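Local structure of putative uncharacterized protein TTHB071 (Thermus thermophilus, 3AYV) at residues A[117-120]-A[121-124]; A[159-163]-A[164-168]; A[210-213]-A[214-218]. The protein is of unknown function but binds zinc ions in a xylose isomerase-like TIM barrel and may act in protection against oxidative stress. One frame throughout, in Å; residues are numbered along the deposited sequence.

Interaction 1: residues A[117-120]-A[121-124]; sequences EALG and LVVR
Leu119 and Gly120 reach forward to Val122, Val123 and Arg124 at a helix-to-helix joint in the TIM barrel, where helix 112-118 gives way to helix 120-129 within a couple of residues. Backbone bonds make the joint. Gly120 N bonds to Glu117 O at 3.0 Å. The second helix starts with Val123 N donating to Leu119 O at 2.8 Å, and the bond is almost perfectly straight (176° at the hydrogen). Arg124 N follows, bonding to Gly120 O at 3.0 Å with a more bent approach (155°). Between the two helices a water takes over from direct backbone bonding: it donates to Ala118 O at 2.9 Å and accepts from Leu121 N at 2.8 Å, satisfying both polar atoms where the helical path is broken.

Apolar contacts line the buried flank. Leu119 CD2 rests on Val122 CB at 4.2 Å, the two side chains crossing at a slant, while Leu119 CB lies against Val123 CG2. Leu119 continues onto Val149 and His153 of helix 147-153. Val122 meets Leu75 and Leu82 of helix 68-87, and both valines touch Leu133 of strand 132-136, so the joint packs on a barrel strand and two neighbouring helices.

The exposed flank carries Arg124, whose carbon chain lies beside the Gly120 carbonyl. With CG set beside its own backbone N (chi1 -68°), the chain runs back toward the start of the helix and then bends at chi3; its CG comes within 3.1 Å of Gly120 O, the same oxygen that receives Arg124 N.

Interaction 2: residues A[159-163]-A[164-168]; sequences FCFDA and AHARV. With ZN (zinc ion), chain F; ZN (zinc ion), chain G.
The carboxylate of Asp162 is stacked on one face of the His165 imidazole: Asp162 CG sits 3.4 Å above the ring plane, over its centre, and the two planes are only 3° apart. At the edge of the Phe161 ring, near its plane, Phe161 CE1 touches Ala166 CB at 4.1 Å. One face of that phenyl ring carries Ala163 N, 3.8 Å above the ring plane and over its centre, and the ring also meets the indole of Trp178.

The stack forms at the strand-to-helix junction, where Asp162 is the N-cap of helix 163-169. Asp162 CG stands opposite the backbone N (chi1 -172°), which carries the carboxylate over the first helical turn. There Asp162 OD1 accepts His165 N at 3.0 Å, the donor arriving from above the carboxylate plane, 38° out of it. A weak bond from Ala166 N to Asp162 O at 3.3 Å and the bond from Arg167 N to Ala163 O complete the turn.

Asp162 thus splits its oxygens, OD1 capping the helix and OD2 on the metal. Asp162 OD2 binds one zinc at 2.1 Å, and His165 NE2 binds a second at 2.2 Å; a shared water bridges the two ions. His165 ND1 is tied to Asn137 O, which together with the stack fixes the ring's rotation and turns NE2 to its zinc. Glu136, His187 and Glu223 complete the protein ligands of the first ion, Asp196 and His198 those of the second. Metal ligands gathered where parallel strands end and helices begin mark the active-site mouth of a TIM barrel, and a zinc cluster there is consistent with the AP endonuclease 2 family.

Interaction 3: residues A[210-213]-A[214-218]; sequences AWLR and PYLDR
A local turn contact at the protein surface joins Leu212 and Arg213 to Tyr215 and Leu216, within the long loop from strand 185-188 to strand 219-222. Two consecutive backbone bonds wind the chain tightly: Tyr215 N donates to Leu212 O at 2.8 Å and Leu216 N to Arg213 O at 3.3 Å. Side chains close the inner flank. Leu212 CG, anti to its backbone N (chi1 178°), is carried to Leu216 CD2 at 4.1 Å; the two leucines cross at about a right angle, and both press on Leu235 of helix 229-240. Leu212 CD1 also touches Tyr215 CB at 4.2 Å.

Arg213 CG touches Leu216 CD1 at 3.9 Å, the two chains crossing at a slant, while its guanidinium reaches Leu238 O and Glu241. Trp211 O lies in the Tyr215 ring plane, 3.6 Å from Tyr215 CD2. Tyr215 CD1 sits 3.7 Å above the guanidinium plane of Arg218, over its centre; Arg218 NH1 forms a salt bridge with Asp217 OD1 at 3.1 Å, the oxygen lying near the guanidinium plane and met on its syn side. Tyr215 to Arg218 is a type I beta turn, closed by Arg218 N on Tyr215 O. This 3-10 and beta-turn winding leads into strand 219-222, in the helix-free connection between the seventh and eighth strands of the TIM barrel.

All three contacts belong to one TIM barrel but lie at different depths. Interaction 2 is at the zinc cluster, its centre about 9 Å from the centre of the chain; the centres of interactions 1 and 3 lie about 18 and 17 Å from that point. Interactions 2 and 3 touch: Trp211 CZ2 packs on Ala163 CB at 3.7 Å and Trp211 CH2 on Phe161 CE2 at 4.0 Å. The indole thus packs against the start of helix 163-169, and the Trp211 side chain is about 11 Å from a zinc ion. Interaction 1 touches neither, its nearest atoms being about 11 Å from interaction 2, and Leu119's side chain is about 14 Å from a zinc ion.

Interaction 1: residues A[117-120]-A[121-124]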
ATOM      1  N   GLU A 117      14.381  -2.095 -13.047  1.00 11.49           N
ATOM      2  CA  GLU A 117      14.631  -3.177 -13.973  1.00 13.85           C
ATOM      3  C   GLU A 117      13.980  -4.481 -13.509  1.00 13.17           C
ATOM      4  O   GLU A 117      13.314  -5.154 -14.282  1.00 12.48           O
ATOM      5  CB  GLU A 117      16.144  -3.351 -14.185  1.00 15.28           C
ATOM      6  CG  GLU A 117      16.480  -4.610 -14.986  1.00 22.81           C
ATOM      7  CD  GLU A 117      17.973  -4.804 -15.136  1.00 31.40           C
ATOM      8  OE1 GLU A 117      18.506  -4.508 -16.231  1.00 34.22           O
ATOM      9  OE2 GLU A 117      18.603  -5.235 -14.138  1.00 36.23           O
ATOM     10  N   ALA A 118      14.155  -4.822 -12.235  1.00 12.16           N
ATOM     11  CA  ALA A 118      13.596  -6.051 -11.683  1.00 12.10           C
ATOM     12  C   ALA A 118      12.060  -6.052 -11.717  1.00 11.97           C
ATOM     13  O   ALA A 118      11.415  -7.131 -11.765  1.00 12.86           O
ATOM     14  CB  ALA A 118      14.117  -6.270 -10.242  1.00 11.37           C
ATOM     15  N   LEU A 119      11.476  -4.863 -11.719  1.00 11.58           N
ATOM     16  CA  LEU A 119      10.021  -4.728 -11.756  1.00 12.24           C
ATOM     17  C   LEU A 119       9.454  -4.860 -13.170  1.00 12.97           C
ATOM     18  O   LEU A 119       8.239  -4.866 -13.328  1.00 12.51           O
ATOM     19  CB  LEU A 119       9.585  -3.390 -11.177  1.00 12.08           C
ATOM     20  CG  LEU A 119       9.628  -3.343  -9.637  1.00 12.93           C
ATOM     21  CD1 LEU A 119       9.468  -1.920  -9.224  1.00  9.91           C
ATOM     22  CD2 LEU A 119       8.483  -4.225  -9.065  1.00 13.50           C
ATOM     23  N   GLY A 120      10.330  -4.966 -14.168  1.00 13.20           N
ATOM     24  CA  GLY A 120       9.901  -5.055 -15.591  1.00 14.01           C
ATOM     25  C   GLY A 120       8.731  -6.023 -15.801  1.00 14.70           C
ATOM     26  O   GLY A 120       7.687  -5.624 -16.335  1.00 15.10           O
ATOM     27  N   LEU A 121       8.902  -7.278 -15.375  1.00 14.89           N
ATOM     28  CA  LEU A 121       7.872  -8.336 -15.566  1.00 14.75           C
ATOM     29  C   LEU A 121       6.614  -8.086 -14.759  1.00 14.12           C
ATOM     30  O   LEU A 121       5.513  -8.456 -15.169  1.00 12.19           O
ATOM     31  CB  LEU A 121       8.415  -9.726 -15.225  1.00 15.78           C
ATOM     32  CG  LEU A 121       9.484 -10.336 -16.138  1.00 21.06           C
ATOM     33  CD1 LEU A 121       9.849 -11.731 -15.606  1.00 24.45           C
ATOM     34  CD2 LEU A 121       9.087 -10.385 -17.647  1.00 24.34           C
ATOM     35  N   VAL A 122       6.785  -7.474 -13.585  1.00 12.08           N
ATOM     36  CA  VAL A 122       5.653  -7.172 -12.727  1.00 11.97           C
ATOM     37  C   VAL A 122       4.796  -6.052 -13.309  1.00 11.75           C
ATOM     38  O   VAL A 122       3.566  -6.176 -13.360  1.00 12.28           O
ATOM     39  CB  VAL A 122       6.124  -6.801 -11.307  1.00 10.63           C
ATOM     40  CG1 VAL A 122       4.923  -6.619 -10.370  1.00 10.33           C
ATOM     41  CG2 VAL A 122       7.021  -7.912 -10.814  1.00 12.65           C
ATOM     42  N   VAL A 123       5.438  -4.976 -13.763  1.00 12.46           N
ATOM     43  CA  VAL A 123       4.721  -3.878 -14.425  1.00 13.07           C
ATOM     44  C   VAL A 123       4.004  -4.400 -15.693  1.00 13.46           C
ATOM     45  O   VAL A 123       2.850  -4.024 -15.968  1.00 12.04           O
ATOM     46  CB  VAL A 123       5.676  -2.716 -14.768  1.00 13.56           C
ATOM     47  CG1 VAL A 123       4.982  -1.627 -15.611  1.00 14.66           C
ATOM     48  CG2 VAL A 123       6.166  -2.076 -13.450  1.00 13.48           C
ATOM     49  N   ARG A 124       4.694  -5.259 -16.440  1.00 13.03           N
ATOM     50  CA  ARG A 124       4.112  -5.810 -17.669  1.00 14.39           C
ATOM     51  C   ARG A 124       2.882  -6.661 -17.359  1.00 13.74           C
ATOM     52  O   ARG A 124       1.851  -6.551 -18.062  1.00 13.70           O
ATOM     53  CB  ARG A 124       5.154  -6.585 -18.485  1.00 15.30           C
ATOM     54  CG  ARG A 124       6.262  -5.693 -19.084  1.00 18.13           C
ATOM     55  CD  ARG A 124       7.408  -6.563 -19.645  1.00 25.09           C
ATOM     56  NE  ARG A 124       6.915  -7.529 -20.631  1.00 32.22           N
ATOM     57  CZ  ARG A 124       7.688  -8.341 -21.355  1.00 36.83           C
ATOM     58  NH1 ARG A 124       9.010  -8.329 -21.206  1.00 38.03           N
ATOM     59  NH2 ARG A 124       7.136  -9.171 -22.237  1.00 38.07           N
TER
HETATM   60  O   HOH W   1      11.383  -8.204 -14.461  1.00 34.56           O

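Interaction 2: residues A[159-163]-A[164-168]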
ATOM      1  N   PHE A 159       2.511   5.769  -7.025  1.00 13.01           N
ATOM      2  CA  PHE A 159       3.052   5.869  -5.675  1.00 13.30           C
ATOM      3  C   PHE A 159       1.920   5.870  -4.633  1.00 13.34           C
ATOM      4  O   PHE A 159       0.900   6.553  -4.804  1.00 13.79           O
ATOM      5  CB  PHE A 159       3.902   7.140  -5.557  1.00 13.20           C
ATOM      6  CG  PHE A 159       4.426   7.396  -4.155  1.00 13.75           C
ATOM      7  CD1 PHE A 159       5.185   6.425  -3.495  1.00 12.45           C
ATOM      8  CD2 PHE A 159       4.140   8.598  -3.493  1.00 11.67           C
ATOM      9  CE1 PHE A 159       5.653   6.634  -2.179  1.00 14.80           C
ATOM     10  CE2 PHE A 159       4.628   8.833  -2.196  1.00 12.83           C
ATOM     11  CZ  PHE A 159       5.381   7.842  -1.537  1.00 12.59           C
ATOM     12  N   CYS A 160       2.092   5.064  -3.585  1.00 12.93           N
ATOM     13  CA  CYS A 160       1.199   5.047  -2.435  1.00 12.39           C
ATOM     14  C   CYS A 160       1.981   5.606  -1.241  1.00 13.03           C
ATOM     15  O   CYS A 160       3.021   5.050  -0.869  1.00 12.71           O
ATOM     16  CB  CYS A 160       0.745   3.605  -2.149  1.00 12.71           C
ATOM     17  SG  CYS A 160      -0.204   3.482  -0.582  1.00 13.56           S
ATOM     18  N   PHE A 161       1.490   6.689  -0.639  1.00 12.05           N
ATOM     19  CA  PHE A 161       2.177   7.303   0.487  1.00 12.29           C
ATOM     20  C   PHE A 161       1.590   6.805   1.797  1.00 12.89           C
ATOM     21  O   PHE A 161       0.383   6.934   2.048  1.00 13.77           O
ATOM     22  CB  PHE A 161       2.072   8.838   0.440  1.00 13.13           C
ATOM     23  CG  PHE A 161       2.690   9.557   1.638  1.00 12.10           C
ATOM     24  CD1 PHE A 161       3.954   9.217   2.123  1.00 12.50           C
ATOM     25  CD2 PHE A 161       1.984  10.585   2.282  1.00 13.55           C
ATOM     26  CE1 PHE A 161       4.497   9.899   3.215  1.00 12.34           C
ATOM     27  CE2 PHE A 161       2.524  11.284   3.346  1.00 13.29           C
ATOM     28  CZ  PHE A 161       3.789  10.937   3.829  1.00 13.05           C
ATOM     29  N   ASP A 162       2.479   6.284   2.639  1.00 12.68           N
ATOM     30  CA  ASP A 162       2.159   5.925   3.994  1.00 12.73           C
ATOM     31  C   ASP A 162       2.929   6.832   4.926  1.00 12.33           C
ATOM     32  O   ASP A 162       4.139   6.664   5.082  1.00 12.81           O
ATOM     33  CB  ASP A 162       2.546   4.468   4.247  1.00 13.30           C
ATOM     34  CG  ASP A 162       2.061   3.973   5.606  1.00 14.92           C
ATOM     35  OD1 ASP A 162       2.360   4.584   6.645  1.00 14.06           O
ATOM     36  OD2 ASP A 162       1.349   2.975   5.637  1.00 16.58           O
ATOM     37  N   ALA A 163       2.245   7.789   5.550  1.00 11.18           N
ATOM     38  CA  ALA A 163       2.928   8.817   6.355  1.00 11.35           C
ATOM     39  C   ALA A 163       3.587   8.258   7.618  1.00 10.86           C
ATOM     40  O   ALA A 163       4.630   8.748   8.038  1.00 10.95           O
ATOM     41  CB  ALA A 163       1.958   9.978   6.714  1.00 11.82           C
ATOM     42  N   ALA A 164       2.965   7.254   8.221  1.00 11.45           N
ATOM     43  CA  ALA A 164       3.533   6.645   9.430  1.00 11.82           C
ATOM     44  C   ALA A 164       4.859   5.936   9.122  1.00 11.73           C
ATOM     45  O   ALA A 164       5.798   5.997   9.922  1.00 11.64           O
ATOM     46  CB  ALA A 164       2.539   5.685  10.059  1.00 11.61           C
ATOM     47  N   HIS A 165       4.939   5.262   7.972  1.00 11.98           N
ATOM     48  CA  HIS A 165       6.197   4.633   7.604  1.00 11.67           C
ATOM     49  C   HIS A 165       7.273   5.686   7.466  1.00 11.45           C
ATOM     50  O   HIS A 165       8.405   5.461   7.895  1.00 12.63           O
ATOM     51  CB  HIS A 165       6.069   3.846   6.296  1.00 11.63           C
ATOM     52  CG  HIS A 165       5.222   2.621   6.413  1.00 10.39           C
ATOM     53  ND1 HIS A 165       4.876   1.857   5.320  1.00 11.39           N
ATOM     54  CD2 HIS A 165       4.623   2.041   7.489  1.00 11.46           C
ATOM     55  CE1 HIS A 165       4.108   0.853   5.714  1.00 14.70           C
ATOM     56  NE2 HIS A 165       3.938   0.949   7.025  1.00 12.03           N
ATOM     57  N   ALA A 166       6.952   6.834   6.857  1.00 11.69           N
ATOM     58  CA  ALA A 166       7.945   7.912   6.765  1.00 12.85           C
ATOM     59  C   ALA A 166       8.380   8.397   8.163  1.00 13.60           C
ATOM     60  O   ALA A 166       9.566   8.622   8.428  1.00 14.55           O
ATOM     61  CB  ALA A 166       7.397   9.076   5.930  1.00 12.28           C
ATOM     62  N   ARG A 167       7.411   8.508   9.055  1.00 14.04           N
ATOM     63  CA  ARG A 167       7.671   9.052  10.391  1.00 13.93           C
ATOM     64  C   ARG A 167       8.494   8.100  11.231  1.00 13.86           C
ATOM     65  O   ARG A 167       9.424   8.538  11.911  1.00 13.98           O
ATOM     66  CB  ARG A 167       6.344   9.341  11.093  1.00 14.58           C
ATOM     67  CG  ARG A 167       6.477   9.915  12.531  1.00 15.68           C
ATOM     68  CD  ARG A 167       7.252  11.229  12.610  1.00 18.00           C
ATOM     69  NE  ARG A 167       7.249  11.740  13.995  1.00 20.91           N
ATOM     70  CZ  ARG A 167       6.545  12.793  14.410  1.00 23.66           C
ATOM     71  NH1 ARG A 167       5.790  13.472  13.552  1.00 23.20           N
ATOM     72  NH2 ARG A 167       6.603  13.176  15.690  1.00 22.15           N
ATOM     73  N   VAL A 168       8.166   6.805  11.201  1.00 13.57           N
ATOM     74  CA  VAL A 168       8.854   5.881  12.097  1.00 14.47           C
ATOM     75  C   VAL A 168      10.047   5.145  11.476  1.00 15.54           C
ATOM     76  O   VAL A 168      10.954   4.738  12.203  1.00 15.42           O
ATOM     77  CB  VAL A 168       7.906   4.899  12.817  1.00 15.75           C
ATOM     78  CG1 VAL A 168       6.717   5.673  13.479  1.00 16.07           C
ATOM     79  CG2 VAL A 168       7.384   3.830  11.891  1.00 16.43           C
TER
HETATM   80 ZN    ZN F 256       0.982   1.285   4.410  1.00 71.78          ZN
HETATM   81 ZN    ZN G 257       2.283   0.100   8.293  1.00 62.83          ZN
HETATM   82  O   HOH W   2       1.394   2.300   8.533  1.00 15.40           O
HETATM   83  O   HOH W   3       0.450  -1.167   4.103  1.00 27.13           O
HETATM   84  O   HOH W   4       1.045   0.063   6.497  1.00 20.80           O
HETATM   85  O   HOH W   5       3.009  -1.950   8.078  1.00 22.25           O

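Interaction 3: residues A[210-213]-A[214-218]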
ATOM      1  N   ALA A 210      -3.247  19.193   9.230  1.00 23.93           N
ATOM      2  CA  ALA A 210      -2.339  20.159   8.631  1.00 24.05           C
ATOM      3  C   ALA A 210      -1.964  19.883   7.163  1.00 24.48           C
ATOM      4  O   ALA A 210      -1.550  20.809   6.464  1.00 25.05           O
ATOM      5  CB  ALA A 210      -1.059  20.324   9.501  1.00 24.98           C
ATOM      6  N   TRP A 211      -2.104  18.639   6.677  1.00 23.20           N
ATOM      7  CA  TRP A 211      -1.600  18.320   5.334  1.00 21.76           C
ATOM      8  C   TRP A 211      -2.490  17.481   4.437  1.00 20.98           C
ATOM      9  O   TRP A 211      -2.258  17.422   3.229  1.00 21.04           O
ATOM     10  CB  TRP A 211      -0.182  17.699   5.423  1.00 21.63           C
ATOM     11  CG  TRP A 211      -0.125  16.408   6.210  1.00 20.25           C
ATOM     12  CD1 TRP A 211       0.175  16.275   7.550  1.00 18.75           C
ATOM     13  CD2 TRP A 211      -0.372  15.083   5.721  1.00 18.26           C
ATOM     14  NE1 TRP A 211       0.133  14.944   7.902  1.00 18.91           N
ATOM     15  CE2 TRP A 211      -0.200  14.195   6.804  1.00 19.97           C
ATOM     16  CE3 TRP A 211      -0.694  14.553   4.461  1.00 18.80           C
ATOM     17  CZ2 TRP A 211      -0.352  12.805   6.666  1.00 19.27           C
ATOM     18  CZ3 TRP A 211      -0.853  13.172   4.331  1.00 17.99           C
ATOM     19  CH2 TRP A 211      -0.687  12.319   5.426  1.00 17.74           C
ATOM     20  N   LEU A 212      -3.509  16.828   4.999  1.00 20.10           N
ATOM     21  CA  LEU A 212      -4.244  15.806   4.242  1.00 18.72           C
ATOM     22  C   LEU A 212      -5.382  16.338   3.369  1.00 19.45           C
ATOM     23  O   LEU A 212      -5.752  15.703   2.363  1.00 18.90           O
ATOM     24  CB  LEU A 212      -4.768  14.701   5.174  1.00 18.64           C
ATOM     25  CG  LEU A 212      -5.601  13.558   4.561  1.00 17.12           C
ATOM     26  CD1 LEU A 212      -4.776  12.685   3.586  1.00 17.92           C
ATOM     27  CD2 LEU A 212      -6.160  12.713   5.680  1.00 17.75           C
ATOM     28  N   ARG A 213      -5.933  17.492   3.735  1.00 19.85           N
ATOM     29  CA  ARG A 213      -7.126  17.991   3.043  1.00 22.02           C
ATOM     30  C   ARG A 213      -6.999  18.046   1.499  1.00 21.31           C
ATOM     31  O   ARG A 213      -7.943  17.648   0.809  1.00 20.90           O
ATOM     32  CB  ARG A 213      -7.630  19.328   3.624  1.00 22.32           C
ATOM     33  CG  ARG A 213      -9.110  19.576   3.312  1.00 27.07           C
ATOM     34  CD  ARG A 213      -9.601  20.888   3.891  1.00 33.75           C
ATOM     35  NE  ARG A 213      -8.749  21.320   5.001  1.00 41.05           N
ATOM     36  CZ  ARG A 213      -9.075  21.213   6.283  1.00 42.69           C
ATOM     37  NH1 ARG A 213     -10.249  20.700   6.611  1.00 44.57           N
ATOM     38  NH2 ARG A 213      -8.234  21.621   7.232  1.00 43.92           N
ATOM     39  N   PRO A 214      -5.840  18.497   0.958  1.00 21.32           N
ATOM     40  CA  PRO A 214      -5.741  18.515  -0.516  1.00 22.15           C
ATOM     41  C   PRO A 214      -5.901  17.161  -1.195  1.00 22.05           C
ATOM     42  O   PRO A 214      -6.166  17.119  -2.392  1.00 22.27           O
ATOM     43  CB  PRO A 214      -4.344  19.105  -0.778  1.00 22.34           C
ATOM     44  CG  PRO A 214      -4.037  19.896   0.438  1.00 22.27           C
ATOM     45  CD  PRO A 214      -4.639  19.080   1.575  1.00 22.05           C
ATOM     46  N   TYR A 215      -5.769  16.064  -0.443  1.00 22.01           N
ATOM     47  CA  TYR A 215      -5.735  14.694  -1.016  1.00 21.97           C
ATOM     48  C   TYR A 215      -7.022  13.914  -0.852  1.00 21.52           C
ATOM     49  O   TYR A 215      -7.114  12.753  -1.215  1.00 21.21           O
ATOM     50  CB  TYR A 215      -4.512  13.918  -0.442  1.00 22.56           C
ATOM     51  CG  TYR A 215      -3.234  14.653  -0.745  1.00 22.28           C
ATOM     52  CD1 TYR A 215      -2.582  14.464  -1.962  1.00 24.86           C
ATOM     53  CD2 TYR A 215      -2.712  15.589   0.140  1.00 22.84           C
ATOM     54  CE1 TYR A 215      -1.437  15.162  -2.273  1.00 23.25           C
ATOM     55  CE2 TYR A 215      -1.572  16.300  -0.172  1.00 23.88           C
ATOM     56  CZ  TYR A 215      -0.936  16.070  -1.381  1.00 24.43           C
ATOM     57  OH  TYR A 215       0.200  16.772  -1.698  1.00 26.51           O
ATOM     58  N   LEU A 216      -8.056  14.570  -0.340  1.00 22.35           N
ATOM     59  CA  LEU A 216      -9.326  13.895  -0.060  1.00 22.84           C
ATOM     60  C   LEU A 216     -10.087  13.374  -1.283  1.00 23.43           C
ATOM     61  O   LEU A 216     -11.042  12.602  -1.143  1.00 24.03           O
ATOM     62  CB  LEU A 216     -10.233  14.791   0.806  1.00 22.62           C
ATOM     63  CG  LEU A 216      -9.670  15.075   2.202  1.00 23.08           C
ATOM     64  CD1 LEU A 216     -10.607  15.959   2.998  1.00 23.06           C
ATOM     65  CD2 LEU A 216      -9.389  13.793   2.983  1.00 21.55           C
ATOM     66  N   ASP A 217      -9.650  13.779  -2.477  1.00 24.25           N
ATOM     67  CA  ASP A 217     -10.248  13.296  -3.721  1.00 25.33           C
ATOM     68  C   ASP A 217      -9.525  12.055  -4.284  1.00 25.16           C
ATOM     69  O   ASP A 217      -9.936  11.507  -5.327  1.00 25.05           O
ATOM     70  CB  ASP A 217     -10.310  14.430  -4.770  1.00 26.52           C
ATOM     71  CG  ASP A 217      -8.940  15.066  -5.054  1.00 30.91           C
ATOM     72  OD1 ASP A 217      -8.027  15.051  -4.183  1.00 35.03           O
ATOM     73  OD2 ASP A 217      -8.773  15.608  -6.164  1.00 34.90           O
ATOM     74  N   ARG A 218      -8.473  11.621  -3.577  1.00 24.04           N
ATOM     75  CA  ARG A 218      -7.698  10.420  -3.910  1.00 23.23           C
ATOM     76  C   ARG A 218      -8.213   9.208  -3.138  1.00 21.90           C
ATOM     77  O   ARG A 218      -8.926   9.346  -2.133  1.00 21.38           O
ATOM     78  CB  ARG A 218      -6.220  10.624  -3.547  1.00 23.76           C
ATOM     79  CG  ARG A 218      -5.311  11.143  -4.668  1.00 27.25           C
ATOM     80  CD  ARG A 218      -5.499  12.607  -4.949  1.00 31.31           C
ATOM     81  NE  ARG A 218      -4.267  13.240  -5.421  1.00 32.53           N
ATOM     82  CZ  ARG A 218      -4.046  14.546  -5.390  1.00 34.84           C
ATOM     83  NH1 ARG A 218      -4.987  15.371  -4.923  1.00 36.22           N
ATOM     84  NH2 ARG A 218      -2.895  15.038  -5.831  1.00 34.75           N
TER